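Local structure of alpha-fucosidase (Bifidobacterium bifidum, 2EAB) at residues A[94-99]-A[458-463]; A[480-485]-A[501-506]; A[857-862]-A[892-897]. The protein probably removes alpha-1,2-linked L-fucose from the ends of sugar chains by hydrolysis, the chain here being the catalytic portion of a much longer, probably membrane-anchored protein. All coordinates share one frame; numbering follows the deposited sequence.

Interaction 1 of 3, residues A[94-99]-A[458-463]; sequences NNETKG and TAKVYA
Tyr462, Val461 and Asn94 carry most of this contact, in which a short helix with an asparagine N-cap (Asn95, before helix 96-99) lies against the C-terminal end of helix 452-463. The first segment belongs to the family 65-like N-terminal region and the second to the family 95 catalytic region, so the contact joins two parts of the chain. The ring of Tyr462 is swung to the side of its own backbone N (chi1 -66°), which brings CD1 to 3.7 Å from Gly99 CA and sends the hydroxyl to the start of the short helix. There Asn95 N donates to Tyr462 OH over 3.0 Å, and the same hydroxyl is hydrogen-bonded to Thr125 O, so two backbone groups fix the far end of the ring. Val461 covers one face of that ring near its rim with CG1, the methyl that also rests 3.5 Å from Asn95 O; CG2 turns instead to the CG of Glu96. Gly99 fits closely beside this pair: its CA makes a CH···O contact with Val461 O at 3.2 Å, and a side chain here would run into that carbonyl. Asn95 itself looks the other way, its OD1 taking the Lys98 N-H from above the carbonyl plane and a weaker bond from Thr97 N, while ND2 reaches Glu128. A long salt bridge, Glu96 OE2 to Lys460 NZ at 4.0 Å, borders the contact. Asn94 closes the other end. Its OD1 approaches the Tyr462 ring at the edge, near CE2, and accepts a hydrogen bond on a lone pair, in the carbonyl plane, from Thr458 OG1 at 2.7 Å, with a C=O···O angle of 117°.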
ATOM      1  N   ASN A  94      10.165  22.924   4.461  1.00  5.71           N
ATOM      2  CA  ASN A  94      11.497  22.996   5.051  1.00  5.95           C
ATOM      3  C   ASN A  94      11.722  24.256   5.863  1.00  6.26           C
ATOM      4  O   ASN A  94      11.373  25.349   5.430  1.00  6.88           O
ATOM      5  CB  ASN A  94      12.558  22.863   3.971  1.00  6.28           C
ATOM      6  CG  ASN A  94      12.493  21.523   3.285  1.00  6.04           C
ATOM      7  OD1 ASN A  94      12.708  20.484   3.909  1.00  6.65           O
ATOM      8  ND2 ASN A  94      12.174  21.535   2.000  1.00  6.32           N
ATOM      9  N   ASN A  95      12.290  24.090   7.053  1.00  6.43           N
ATOM     10  CA  ASN A  95      12.561  25.208   7.939  1.00  7.03           C
ATOM     11  C   ASN A  95      14.064  25.380   8.134  1.00  7.19           C
ATOM     12  O   ASN A  95      14.703  24.620   8.866  1.00  7.18           O
ATOM     13  CB  ASN A  95      11.849  25.015   9.277  1.00  7.41           C
ATOM     14  CG  ASN A  95      11.888  26.265  10.136  1.00  7.37           C
ATOM     15  OD1 ASN A  95      12.900  26.968  10.177  1.00  8.60           O
ATOM     16  ND2 ASN A  95      10.796  26.540  10.839  1.00  8.14           N
ATOM     17  N   GLU A  96      14.620  26.389   7.470  1.00  7.76           N
ATOM     18  CA  GLU A  96      16.056  26.644   7.531  1.00  8.76           C
ATOM     19  C   GLU A  96      16.547  26.996   8.929  1.00  8.63           C
ATOM     20  O   GLU A  96      17.670  26.656   9.291  1.00  8.69           O
ATOM     21  CB  GLU A  96      16.441  27.732   6.533  1.00  9.36           C
ATOM     22  CG  GLU A  96      16.114  27.351   5.093  1.00 12.85           C
ATOM     23  CD  GLU A  96      16.867  28.166   4.067  1.00 17.18           C
ATOM     24  OE1 GLU A  96      17.122  29.367   4.310  1.00 19.85           O
ATOM     25  OE2 GLU A  96      17.191  27.595   3.003  1.00 19.29           O
ATOM     26  N   THR A  97      15.711  27.677   9.709  1.00  8.75           N
ATOM     27  CA  THR A  97      16.088  28.054  11.069  1.00  9.71           C
ATOM     28  C   THR A  97      16.237  26.822  11.968  1.00  9.25           C
ATOM     29  O   THR A  97      17.076  26.796  12.874  1.00 10.16           O
ATOM     30  CB  THR A  97      15.084  29.060  11.666  1.00  9.93           C
ATOM     31  OG1 THR A  97      14.979  30.193  10.798  1.00 12.32           O
ATOM     32  CG2 THR A  97      15.534  29.536  13.039  1.00 12.06           C
ATOM     33  N   LYS A  98      15.428  25.802  11.704  1.00  8.65           N
ATOM     34  CA  LYS A  98      15.497  24.549  12.447  1.00  8.41           C
ATOM     35  C   LYS A  98      16.688  23.697  11.998  1.00  8.20           C
ATOM     36  O   LYS A  98      17.458  23.212  12.827  1.00  8.45           O
ATOM     37  CB  LYS A  98      14.191  23.764  12.289  1.00  8.26           C
ATOM     38  CG  LYS A  98      12.940  24.470  12.818  1.00  7.73           C
ATOM     39  CD  LYS A  98      12.921  24.559  14.336  1.00  8.69           C
ATOM     40  CE  LYS A  98      11.703  25.315  14.826  1.00  8.81           C
ATOM     41  NZ  LYS A  98      11.659  25.328  16.312  1.00  8.75           N
ATOM     42  N   GLY A  99      16.838  23.520  10.687  1.00  8.12           N
ATOM     43  CA  GLY A  99      17.856  22.618  10.154  1.00  8.22           C
ATOM     44  C   GLY A  99      19.278  23.145  10.224  1.00  8.31           C
ATOM     45  O   GLY A  99      20.213  22.383  10.486  1.00  8.40           O
ATOM     46  N   THR A 458      15.406  19.213   1.368  1.00  5.77           N
ATOM     47  CA  THR A 458      15.343  18.754   2.750  1.00  5.75           C
ATOM     48  C   THR A 458      16.698  18.229   3.227  1.00  5.73           C
ATOM     49  O   THR A 458      17.125  18.521   4.346  1.00  5.39           O
ATOM     50  CB  THR A 458      14.260  17.679   2.895  1.00  5.26           C
ATOM     51  OG1 THR A 458      13.017  18.223   2.434  1.00  6.19           O
ATOM     52  CG2 THR A 458      14.096  17.247   4.334  1.00  6.04           C
ATOM     53  N   ALA A 459      17.371  17.447   2.384  1.00  5.78           N
ATOM     54  CA  ALA A 459      18.692  16.911   2.710  1.00  5.93           C
ATOM     55  C   ALA A 459      19.703  18.021   2.976  1.00  6.10           C
ATOM     56  O   ALA A 459      20.517  17.921   3.895  1.00  6.05           O
ATOM     57  CB  ALA A 459      19.187  15.991   1.609  1.00  6.46           C
ATOM     58  N   LYS A 460      19.635  19.090   2.191  1.00  6.39           N
ATOM     59  CA  LYS A 460      20.517  20.229   2.400  1.00  7.56           C
ATOM     60  C   LYS A 460      20.220  20.929   3.733  1.00  6.84           C
ATOM     61  O   LYS A 460      21.127  21.186   4.524  1.00  7.19           O
ATOM     62  CB  LYS A 460      20.407  21.213   1.232  1.00  7.44           C
ATOM     63  CG  LYS A 460      21.265  22.457   1.420  1.00  9.81           C
ATOM     64  CD  LYS A 460      21.215  23.397   0.232  1.00 10.76           C
ATOM     65  CE  LYS A 460      19.977  24.266   0.248  1.00 16.40           C
ATOM     66  NZ  LYS A 460      19.895  25.149   1.455  1.00 19.01           N
ATOM     67  N   VAL A 461      18.947  21.222   3.973  1.00  6.62           N
ATOM     68  CA  VAL A 461      18.542  21.978   5.158  1.00  7.00           C
ATOM     69  C   VAL A 461      18.811  21.232   6.459  1.00  6.75           C
ATOM     70  O   VAL A 461      19.353  21.811   7.407  1.00  6.88           O
ATOM     71  CB  VAL A 461      17.055  22.393   5.066  1.00  7.25           C
ATOM     72  CG1 VAL A 461      16.552  22.970   6.391  1.00  7.43           C
ATOM     73  CG2 VAL A 461      16.863  23.387   3.930  1.00  7.80           C
ATOM     74  N   TYR A 462      18.468  19.947   6.494  1.00  6.38           N
ATOM     75  CA  TYR A 462      18.524  19.199   7.745  1.00  6.46           C
ATOM     76  C   TYR A 462      19.774  18.351   7.921  1.00  6.52           C
ATOM     77  O   TYR A 462      20.115  18.005   9.049  1.00  6.82           O
ATOM     78  CB  TYR A 462      17.261  18.354   7.928  1.00  6.34           C
ATOM     79  CG  TYR A 462      16.023  19.202   8.111  1.00  6.03           C
ATOM     80  CD1 TYR A 462      15.658  19.687   9.374  1.00  6.01           C
ATOM     81  CD2 TYR A 462      15.230  19.546   7.017  1.00  6.78           C
ATOM     82  CE1 TYR A 462      14.522  20.480   9.538  1.00  6.26           C
ATOM     83  CE2 TYR A 462      14.098  20.335   7.170  1.00  6.15           C
ATOM     84  CZ  TYR A 462      13.753  20.796   8.431  1.00  5.90           C
ATOM     85  OH  TYR A 462      12.624  21.572   8.559  1.00  6.19           O
ATOM     86  N   ALA A 463      20.453  18.013   6.826  1.00  6.86           N
ATOM     87  CA  ALA A 463      21.639  17.158   6.910  1.00  7.34           C
ATOM     88  C   ALA A 463      22.896  17.740   6.262  1.00  7.78           C
ATOM     89  O   ALA A 463      23.957  17.119   6.309  1.00  8.42           O
ATOM     90  CB  ALA A 463      21.337  15.762   6.353  1.00  7.75           C
TER
HETATM   91  O   HOH W   1      11.260  19.760  -0.082  1.00  6.24           O
HETATM   92  O   HOH W   2      20.083  19.754  11.195  1.00  8.30           O

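Interaction 2 of 3, residues A[480-485]-A[501-506]; sequences GYMAHT and WGWSPA
His484 and Ser504 bring the backbones closest, their CA atoms 4.8 Å apart, as residues 482-485 and 501-505 run past each other in nearly opposite directions, 153° apart, without pairing as strands. The His484 imidazole reaches over the indole of Trp503: NE2 sits above one face near the rim, 3.4 Å from CE3, with the two ring planes inclined at 44°. A hydrogen bond between His484 ND1 and Thr493 O helps fix the rotation of the imidazole. Pro505 CD lies over a face of the same indole. Met482 comes in across the far end of the six-membered ring, its CE 3.8 Å from Trp503 CH2 and also against Pro505 CB. Beyond the histidine, Thr485 OG1 and Ser504 OG share a hydrogen bond of 2.6 Å, and a water donates to Gly502 O and accepts a weak bond from Thr485 N. The buried Ala483 O has no conventional partner; the CA-H of Pro505 points almost straight at it over 3.5 Å (169° at the hydrogen). Phe499 stacks on Trp503. The Met-aromatic contact of Met482 with Trp503, SD oblique to the ring, here packs loops linking helices of the alpha/alpha barrel expected of family 95 catalytic domains.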
ATOM      1  N   GLY A 480      21.997  13.337  -2.017  1.00  6.72           N
ATOM      2  CA  GLY A 480      20.999  12.685  -1.190  1.00  6.59           C
ATOM      3  C   GLY A 480      19.670  13.398  -1.170  1.00  6.59           C
ATOM      4  O   GLY A 480      19.586  14.610  -1.368  1.00  6.52           O
ATOM      5  N   TYR A 481      18.625  12.621  -0.919  1.00  6.14           N
ATOM      6  CA  TYR A 481      17.276  13.141  -0.782  1.00  6.13           C
ATOM      7  C   TYR A 481      16.689  12.599   0.516  1.00  6.24           C
ATOM      8  O   TYR A 481      16.844  11.421   0.844  1.00  6.53           O
ATOM      9  CB  TYR A 481      16.410  12.805  -2.014  1.00  6.29           C
ATOM     10  CG  TYR A 481      16.401  11.340  -2.397  1.00  5.83           C
ATOM     11  CD1 TYR A 481      15.311  10.535  -2.095  1.00  6.06           C
ATOM     12  CD2 TYR A 481      17.490  10.760  -3.055  1.00  6.38           C
ATOM     13  CE1 TYR A 481      15.301   9.189  -2.434  1.00  6.20           C
ATOM     14  CE2 TYR A 481      17.497   9.417  -3.394  1.00  6.35           C
ATOM     15  CZ  TYR A 481      16.400   8.636  -3.078  1.00  6.14           C
ATOM     16  OH  TYR A 481      16.389   7.301  -3.407  1.00  6.34           O
ATOM     17  N   MET A 482      16.048  13.490   1.261  1.00  5.84           N
ATOM     18  CA  MET A 482      15.515  13.177   2.568  1.00  5.96           C
ATOM     19  C   MET A 482      14.017  13.461   2.570  1.00  5.86           C
ATOM     20  O   MET A 482      13.573  14.479   2.045  1.00  6.00           O
ATOM     21  CB  MET A 482      16.224  14.030   3.624  1.00  6.14           C
ATOM     22  CG  MET A 482      15.777  13.762   5.047  1.00  6.84           C
ATOM     23  SD  MET A 482      16.496  14.937   6.209  1.00  6.59           S
ATOM     24  CE  MET A 482      17.595  13.894   7.177  1.00  6.95           C
ATOM     25  N   ALA A 483      13.251  12.541   3.152  1.00  5.61           N
ATOM     26  CA  ALA A 483      11.821  12.728   3.368  1.00  5.49           C
ATOM     27  C   ALA A 483      11.441  11.981   4.635  1.00  5.59           C
ATOM     28  O   ALA A 483      12.207  11.150   5.133  1.00  5.93           O
ATOM     29  CB  ALA A 483      11.006  12.249   2.180  1.00  5.46           C
ATOM     30  N   HIS A 484      10.244  12.265   5.138  1.00  5.08           N
ATOM     31  CA  HIS A 484       9.848  11.805   6.452  1.00  5.39           C
ATOM     32  C   HIS A 484       8.516  11.038   6.400  1.00  5.68           C
ATOM     33  O   HIS A 484       8.283  10.299   5.444  1.00  5.95           O
ATOM     34  CB  HIS A 484       9.896  13.001   7.400  1.00  5.43           C
ATOM     35  CG  HIS A 484      11.291  13.456   7.677  1.00  5.61           C
ATOM     36  ND1 HIS A 484      11.985  14.363   6.898  1.00  7.37           N
ATOM     37  CD2 HIS A 484      12.147  13.059   8.642  1.00  4.36           C
ATOM     38  CE1 HIS A 484      13.203  14.519   7.396  1.00  4.09           C
ATOM     39  NE2 HIS A 484      13.320  13.741   8.458  1.00  6.90           N
ATOM     40  N   THR A 485       7.676  11.150   7.430  1.00  5.40           N
ATOM     41  CA  THR A 485       6.440  10.365   7.487  1.00  5.88           C
ATOM     42  C   THR A 485       5.332  10.950   6.609  1.00  5.59           C
ATOM     43  O   THR A 485       4.836  10.295   5.692  1.00  5.59           O
ATOM     44  CB  THR A 485       5.931  10.187   8.939  1.00  6.14           C
ATOM     45  OG1 THR A 485       6.860   9.384   9.677  1.00  6.81           O
ATOM     46  CG2 THR A 485       4.576   9.503   8.957  1.00  6.41           C
ATOM     47  N   TRP A 501       6.353  12.365  15.998  1.00  7.91           N
ATOM     48  CA  TRP A 501       5.617  11.839  14.849  1.00  7.77           C
ATOM     49  C   TRP A 501       6.091  12.409  13.516  1.00  7.71           C
ATOM     50  O   TRP A 501       5.750  11.869  12.461  1.00  8.28           O
ATOM     51  CB  TRP A 501       4.099  12.045  15.002  1.00  8.11           C
ATOM     52  CG  TRP A 501       3.675  13.469  15.252  1.00  8.48           C
ATOM     53  CD1 TRP A 501       3.355  14.025  16.458  1.00  9.35           C
ATOM     54  CD2 TRP A 501       3.518  14.510  14.276  1.00  8.89           C
ATOM     55  NE1 TRP A 501       3.011  15.346  16.296  1.00  9.32           N
ATOM     56  CE2 TRP A 501       3.106  15.671  14.968  1.00  8.97           C
ATOM     57  CE3 TRP A 501       3.694  14.578  12.887  1.00  8.36           C
ATOM     58  CZ2 TRP A 501       2.856  16.886  14.314  1.00  9.84           C
ATOM     59  CZ3 TRP A 501       3.445  15.787  12.239  1.00  9.22           C
ATOM     60  CH2 TRP A 501       3.037  16.924  12.956  1.00  9.88           C
ATOM     61  N   GLY A 502       6.867  13.490  13.563  1.00  7.29           N
ATOM     62  CA  GLY A 502       7.226  14.224  12.353  1.00  6.96           C
ATOM     63  C   GLY A 502       8.549  13.868  11.704  1.00  6.37           C
ATOM     64  O   GLY A 502       8.710  14.078  10.499  1.00  6.21           O
ATOM     65  N   TRP A 503       9.494  13.356  12.488  1.00  6.36           N
ATOM     66  CA  TRP A 503      10.849  13.075  12.013  1.00  6.56           C
ATOM     67  C   TRP A 503      11.046  11.578  11.852  1.00  6.66           C
ATOM     68  O   TRP A 503      10.890  10.824  12.810  1.00  6.95           O
ATOM     69  CB  TRP A 503      11.876  13.638  12.999  1.00  6.86           C
ATOM     70  CG  TRP A 503      13.302  13.311  12.659  1.00  7.15           C
ATOM     71  CD1 TRP A 503      13.992  12.180  13.002  1.00  6.85           C
ATOM     72  CD2 TRP A 503      14.214  14.125  11.913  1.00  7.33           C
ATOM     73  NE1 TRP A 503      15.278  12.247  12.526  1.00  7.27           N
ATOM     74  CE2 TRP A 503      15.439  13.425  11.845  1.00  7.29           C
ATOM     75  CE3 TRP A 503      14.120  15.382  11.303  1.00  7.65           C
ATOM     76  CZ2 TRP A 503      16.558  13.937  11.186  1.00  7.47           C
ATOM     77  CZ3 TRP A 503      15.227  15.884  10.639  1.00  7.29           C
ATOM     78  CH2 TRP A 503      16.430  15.162  10.586  1.00  7.57           C
ATOM     79  N   SER A 504      11.388  11.156  10.639  1.00  6.33           N
ATOM     80  CA  SER A 504      11.642   9.752  10.368  1.00  6.39           C
ATOM     81  C   SER A 504      12.336   9.582   9.027  1.00  5.85           C
ATOM     82  O   SER A 504      11.734   9.077   8.086  1.00  5.72           O
ATOM     83  CB  SER A 504      10.333   8.962  10.372  1.00  6.75           C
ATOM     84  OG  SER A 504       9.477   9.396   9.326  1.00  7.43           O
ATOM     85  N   PRO A 505      13.612   9.980   8.936  1.00  5.92           N
ATOM     86  CA  PRO A 505      14.269   9.943   7.635  1.00  6.04           C
ATOM     87  C   PRO A 505      14.510   8.538   7.098  1.00  5.91           C
ATOM     88  O   PRO A 505      14.741   8.385   5.896  1.00  5.88           O
ATOM     89  CB  PRO A 505      15.590  10.672   7.881  1.00  6.19           C
ATOM     90  CG  PRO A 505      15.843  10.527   9.336  1.00  6.71           C
ATOM     91  CD  PRO A 505      14.491  10.526   9.983  1.00  6.06           C
ATOM     92  N   ALA A 506      14.457   7.522   7.959  1.00  6.02           N
ATOM     93  CA  ALA A 506      14.575   6.146   7.481  1.00  5.98           C
ATOM     94  C   ALA A 506      13.341   5.701   6.690  1.00  5.77           C
ATOM     95  O   ALA A 506      13.337   4.608   6.115  1.00  6.13           O
ATOM     96  CB  ALA A 506      14.877   5.185   8.621  1.00  6.51           C
TER
HETATM   97  O   HOH W   3       6.550  13.723   8.800  1.00  6.92           O

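Interaction 3 of 3, residues A[857-862]-A[892-897]; sequences QNYEVK and YTITKK
An antiparallel beta ladder pairs strand 859-863 with strand 890-896, the last strand of the chain, in the C-terminal domain. Glu860 and Thr895 form one hydrogen-bonded pair, with Glu860 N to Thr895 O at 2.9 Å and Thr895 N to Glu860 O at 3.1 Å. Lys862 and Thr893 form the next, Lys862 N to Thr893 O at 2.9 Å and Thr893 N to Lys862 O at 2.8 Å. At the far end of the pairing Lys897 N gives Asn858 O a nearly straight hydrogen bond (171°). Between the bonded pairs, Val861 and Ile894 lie side by side on the buried face, CG2 of the valine 4.1 Å from CG1 of the isoleucine, and Val861 CG1 meets Tyr892 CB. Tyr859 CB closes the row against Ile894 CG2 at 3.7 Å. With CG anti to the carbonyl carbon (chi1 -64°), the ring of Tyr859 runs alongside Lys896, whose CG lies 3.8 Å from CE1, and its hydroxyl bonds to Ala834 O. Were an alanine to stand in for Tyr859, Ala834 O would probably lose this mate and a gap would open where the ring lies along Lys896 CG and against the second sheet. The other face, bearing Glu860, Thr895, Lys862 and Thr893, is more exposed. There a single water ties Glu860 OE2 to Thr895 OG1 and Lys896 O, and Lys897 lays its CG against the glutamate chain before its NZ reaches Gln857 O in a weak bond backed by another water. Tyr859 and Ile894 also touch Leu882 and Ile851 of a second sheet, and Val861 touches Phe884 there: two sheets packed through an apolar layer, as in a beta sandwich.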
ATOM      1  N   GLN A 857      12.826 -32.944   0.252  1.00 10.41           N
ATOM      2  CA  GLN A 857      13.579 -34.178   0.025  1.00 10.90           C
ATOM      3  C   GLN A 857      12.675 -35.363  -0.334  1.00 11.00           C
ATOM      4  O   GLN A 857      13.147 -36.378  -0.852  1.00 11.50           O
ATOM      5  CB  GLN A 857      14.457 -34.515   1.241  1.00 11.25           C
ATOM      6  CG  GLN A 857      13.712 -35.057   2.464  1.00 11.89           C
ATOM      7  CD  GLN A 857      13.135 -33.975   3.376  1.00 12.23           C
ATOM      8  OE1 GLN A 857      13.036 -32.802   2.999  1.00 12.13           O
ATOM      9  NE2 GLN A 857      12.740 -34.372   4.579  1.00 13.19           N
ATOM     10  N   ASN A 858      11.380 -35.223  -0.060  1.00 10.97           N
ATOM     11  CA  ASN A 858      10.390 -36.259  -0.345  1.00 11.18           C
ATOM     12  C   ASN A 858       9.730 -36.121  -1.719  1.00 11.17           C
ATOM     13  O   ASN A 858       8.845 -36.909  -2.070  1.00 11.55           O
ATOM     14  CB  ASN A 858       9.313 -36.249   0.740  1.00 11.31           C
ATOM     15  CG  ASN A 858       9.871 -36.520   2.126  1.00 11.65           C
ATOM     16  OD1 ASN A 858       9.667 -35.734   3.054  1.00 12.66           O
ATOM     17  ND2 ASN A 858      10.581 -37.634   2.274  1.00 11.68           N
ATOM     18  N   TYR A 859      10.166 -35.127  -2.491  1.00 11.05           N
ATOM     19  CA  TYR A 859       9.529 -34.779  -3.757  1.00 11.23           C
ATOM     20  C   TYR A 859      10.483 -34.910  -4.937  1.00 11.56           C
ATOM     21  O   TYR A 859      11.697 -35.021  -4.763  1.00 11.98           O
ATOM     22  CB  TYR A 859       8.969 -33.347  -3.699  1.00 11.20           C
ATOM     23  CG  TYR A 859       7.859 -33.141  -2.691  1.00 11.02           C
ATOM     24  CD1 TYR A 859       6.533 -32.988  -3.098  1.00 10.88           C
ATOM     25  CD2 TYR A 859       8.134 -33.092  -1.327  1.00 10.18           C
ATOM     26  CE1 TYR A 859       5.509 -32.791  -2.171  1.00 11.02           C
ATOM     27  CE2 TYR A 859       7.123 -32.904  -0.393  1.00 10.90           C
ATOM     28  CZ  TYR A 859       5.815 -32.757  -0.818  1.00 10.91           C
ATOM     29  OH  TYR A 859       4.820 -32.569   0.113  1.00 11.67           O
ATOM     30  N   GLU A 860       9.913 -34.885  -6.139  1.00 12.15           N
ATOM     31  CA  GLU A 860      10.682 -34.926  -7.376  1.00 12.55           C
ATOM     32  C   GLU A 860      10.111 -33.935  -8.385  1.00 12.34           C
ATOM     33  O   GLU A 860       8.945 -33.538  -8.284  1.00 12.47           O
ATOM     34  CB  GLU A 860      10.705 -36.342  -7.960  1.00 12.68           C
ATOM     35  CG  GLU A 860       9.329 -36.904  -8.274  1.00 13.62           C
ATOM     36  CD  GLU A 860       9.357 -38.360  -8.700  1.00 14.31           C
ATOM     37  OE1 GLU A 860      10.451 -38.968  -8.723  1.00 16.92           O
ATOM     38  OE2 GLU A 860       8.275 -38.896  -9.007  1.00 16.24           O
ATOM     39  N   VAL A 861      10.940 -33.551  -9.351  1.00 12.44           N
ATOM     40  CA  VAL A 861      10.618 -32.482 -10.295  1.00 12.79           C
ATOM     41  C   VAL A 861      10.483 -33.028 -11.713  1.00 13.15           C
ATOM     42  O   VAL A 861      11.327 -33.806 -12.178  1.00 12.93           O
ATOM     43  CB  VAL A 861      11.700 -31.371 -10.273  1.00 12.80           C
ATOM     44  CG1 VAL A 861      11.291 -30.189 -11.154  1.00 12.70           C
ATOM     45  CG2 VAL A 861      11.969 -30.899  -8.847  1.00 13.31           C
ATOM     46  N   LYS A 862       9.417 -32.616 -12.394  1.00 13.63           N
ATOM     47  CA  LYS A 862       9.197 -32.985 -13.784  1.00 14.69           C
ATOM     48  C   LYS A 862       8.884 -31.767 -14.646  1.00 15.11           C
ATOM     49  O   LYS A 862       8.350 -30.762 -14.166  1.00 14.45           O
ATOM     50  CB  LYS A 862       8.075 -34.021 -13.904  1.00 14.64           C
ATOM     51  CG  LYS A 862       8.401 -35.374 -13.271  1.00 15.47           C
ATOM     52  CD  LYS A 862       7.250 -36.354 -13.420  1.00 15.82           C
ATOM     53  CE  LYS A 862       7.475 -37.605 -12.581  1.00 18.41           C
ATOM     54  NZ  LYS A 862       6.354 -38.580 -12.720  1.00 20.10           N
ATOM     55  N   TYR A 892       7.396 -26.292 -14.139  1.00 10.99           N
ATOM     56  CA  TYR A 892       7.909 -27.504 -13.510  1.00 11.20           C
ATOM     57  C   TYR A 892       6.911 -27.983 -12.480  1.00 11.58           C
ATOM     58  O   TYR A 892       6.368 -27.184 -11.710  1.00 12.37           O
ATOM     59  CB  TYR A 892       9.279 -27.225 -12.880  1.00 11.37           C
ATOM     60  CG  TYR A 892      10.242 -26.718 -13.917  1.00 10.70           C
ATOM     61  CD1 TYR A 892      11.057 -27.601 -14.622  1.00 10.79           C
ATOM     62  CD2 TYR A 892      10.290 -25.365 -14.247  1.00 10.44           C
ATOM     63  CE1 TYR A 892      11.917 -27.146 -15.607  1.00 10.92           C
ATOM     64  CE2 TYR A 892      11.142 -24.901 -15.232  1.00 11.31           C
ATOM     65  CZ  TYR A 892      11.955 -25.795 -15.905  1.00 11.20           C
ATOM     66  OH  TYR A 892      12.794 -25.333 -16.885  1.00 11.68           O
ATOM     67  N   THR A 893       6.653 -29.284 -12.489  1.00 11.58           N
ATOM     68  CA  THR A 893       5.688 -29.871 -11.580  1.00 11.82           C
ATOM     69  C   THR A 893       6.416 -30.703 -10.530  1.00 11.51           C
ATOM     70  O   THR A 893       7.228 -31.575 -10.863  1.00 11.76           O
ATOM     71  CB  THR A 893       4.641 -30.712 -12.345  1.00 12.07           C
ATOM     72  OG1 THR A 893       4.039 -29.908 -13.367  1.00 13.35           O
ATOM     73  CG2 THR A 893       3.555 -31.214 -11.411  1.00 13.22           C
ATOM     74  N   ILE A 894       6.126 -30.414  -9.266  1.00 10.95           N
ATOM     75  CA  ILE A 894       6.795 -31.051  -8.137  1.00 10.79           C
ATOM     76  C   ILE A 894       5.780 -31.862  -7.350  1.00 10.87           C
ATOM     77  O   ILE A 894       4.764 -31.328  -6.898  1.00 10.87           O
ATOM     78  CB  ILE A 894       7.489 -30.009  -7.228  1.00 10.66           C
ATOM     79  CG1 ILE A 894       8.406 -29.101  -8.060  1.00 10.81           C
ATOM     80  CG2 ILE A 894       8.270 -30.701  -6.122  1.00 10.45           C
ATOM     81  CD1 ILE A 894       8.987 -27.924  -7.294  1.00 10.80           C
ATOM     82  N   THR A 895       6.056 -33.158  -7.210  1.00 11.52           N
ATOM     83  CA  THR A 895       5.125 -34.101  -6.590  1.00 12.04           C
ATOM     84  C   THR A 895       5.870 -35.065  -5.671  1.00 12.55           C
ATOM     85  O   THR A 895       7.079 -35.231  -5.798  1.00 12.37           O
ATOM     86  CB  THR A 895       4.380 -34.929  -7.658  1.00 12.17           C
ATOM     87  OG1 THR A 895       5.332 -35.472  -8.582  1.00 12.25           O
ATOM     88  CG2 THR A 895       3.369 -34.068  -8.411  1.00 12.35           C
ATOM     89  N   LYS A 896       5.140 -35.695  -4.750  1.00 13.30           N
ATOM     90  CA  LYS A 896       5.720 -36.689  -3.843  1.00 15.04           C
ATOM     91  C   LYS A 896       6.295 -37.869  -4.609  1.00 15.18           C
ATOM     92  O   LYS A 896       5.656 -38.391  -5.530  1.00 15.43           O
ATOM     93  CB  LYS A 896       4.665 -37.240  -2.890  1.00 15.09           C
ATOM     94  CG  LYS A 896       4.194 -36.305  -1.800  1.00 16.48           C
ATOM     95  CD  LYS A 896       3.240 -37.036  -0.853  1.00 16.97           C
ATOM     96  CE  LYS A 896       1.994 -37.573  -1.563  1.00 19.19           C
ATOM     97  NZ  LYS A 896       1.145 -36.500  -2.161  1.00 18.20           N
ATOM     98  N   LYS A 897       7.489 -38.301  -4.216  1.00 15.58           N
ATOM     99  CA  LYS A 897       8.061 -39.538  -4.742  1.00 16.20           C
ATOM    100  C   LYS A 897       7.253 -40.739  -4.257  1.00 16.27           C
ATOM    101  O   LYS A 897       6.739 -40.745  -3.137  1.00 16.65           O
ATOM    102  CB  LYS A 897       9.517 -39.690  -4.313  1.00 16.49           C
ATOM    103  CG  LYS A 897      10.471 -38.710  -4.975  1.00 17.41           C
ATOM    104  CD  LYS A 897      11.909 -38.943  -4.531  1.00 19.84           C
ATOM    105  CE  LYS A 897      12.113 -38.566  -3.071  1.00 20.86           C
ATOM    106  NZ  LYS A 897      13.452 -38.991  -2.576  1.00 22.09           N
TER
HETATM  107  O   HOH W   4      15.202 -36.811  -2.592  1.00 43.99           O
HETATM  108  O   HOH W   5       8.074 -39.483  -0.721  1.00 30.26           O
HETATM  109  O   HOH W   6       5.844 -38.046  -8.157  1.00 17.13           O

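Overall arrangement
Read from the N terminus, the three contacts follow one another in series; none nests in or crosses another. Interaction 1 closes the longest loop, 358 intervening residues, and ties the mainly beta N-terminal region to a helix of the catalytic region. Interaction 2 starts shortly after it and closes a short loop within that catalytic region, with only 15 residues between its segments. The two are neighbours in space, their centres about 11 Å apart, and touch directly: Tyr462 CB lies 3.9 Å from Met482 SD. Interaction 3 spans 29 residues of the C-terminal domain. With its centre about 58 Å from that of interaction 1, on the opposite side of the chain's centre, it is a separate local closure.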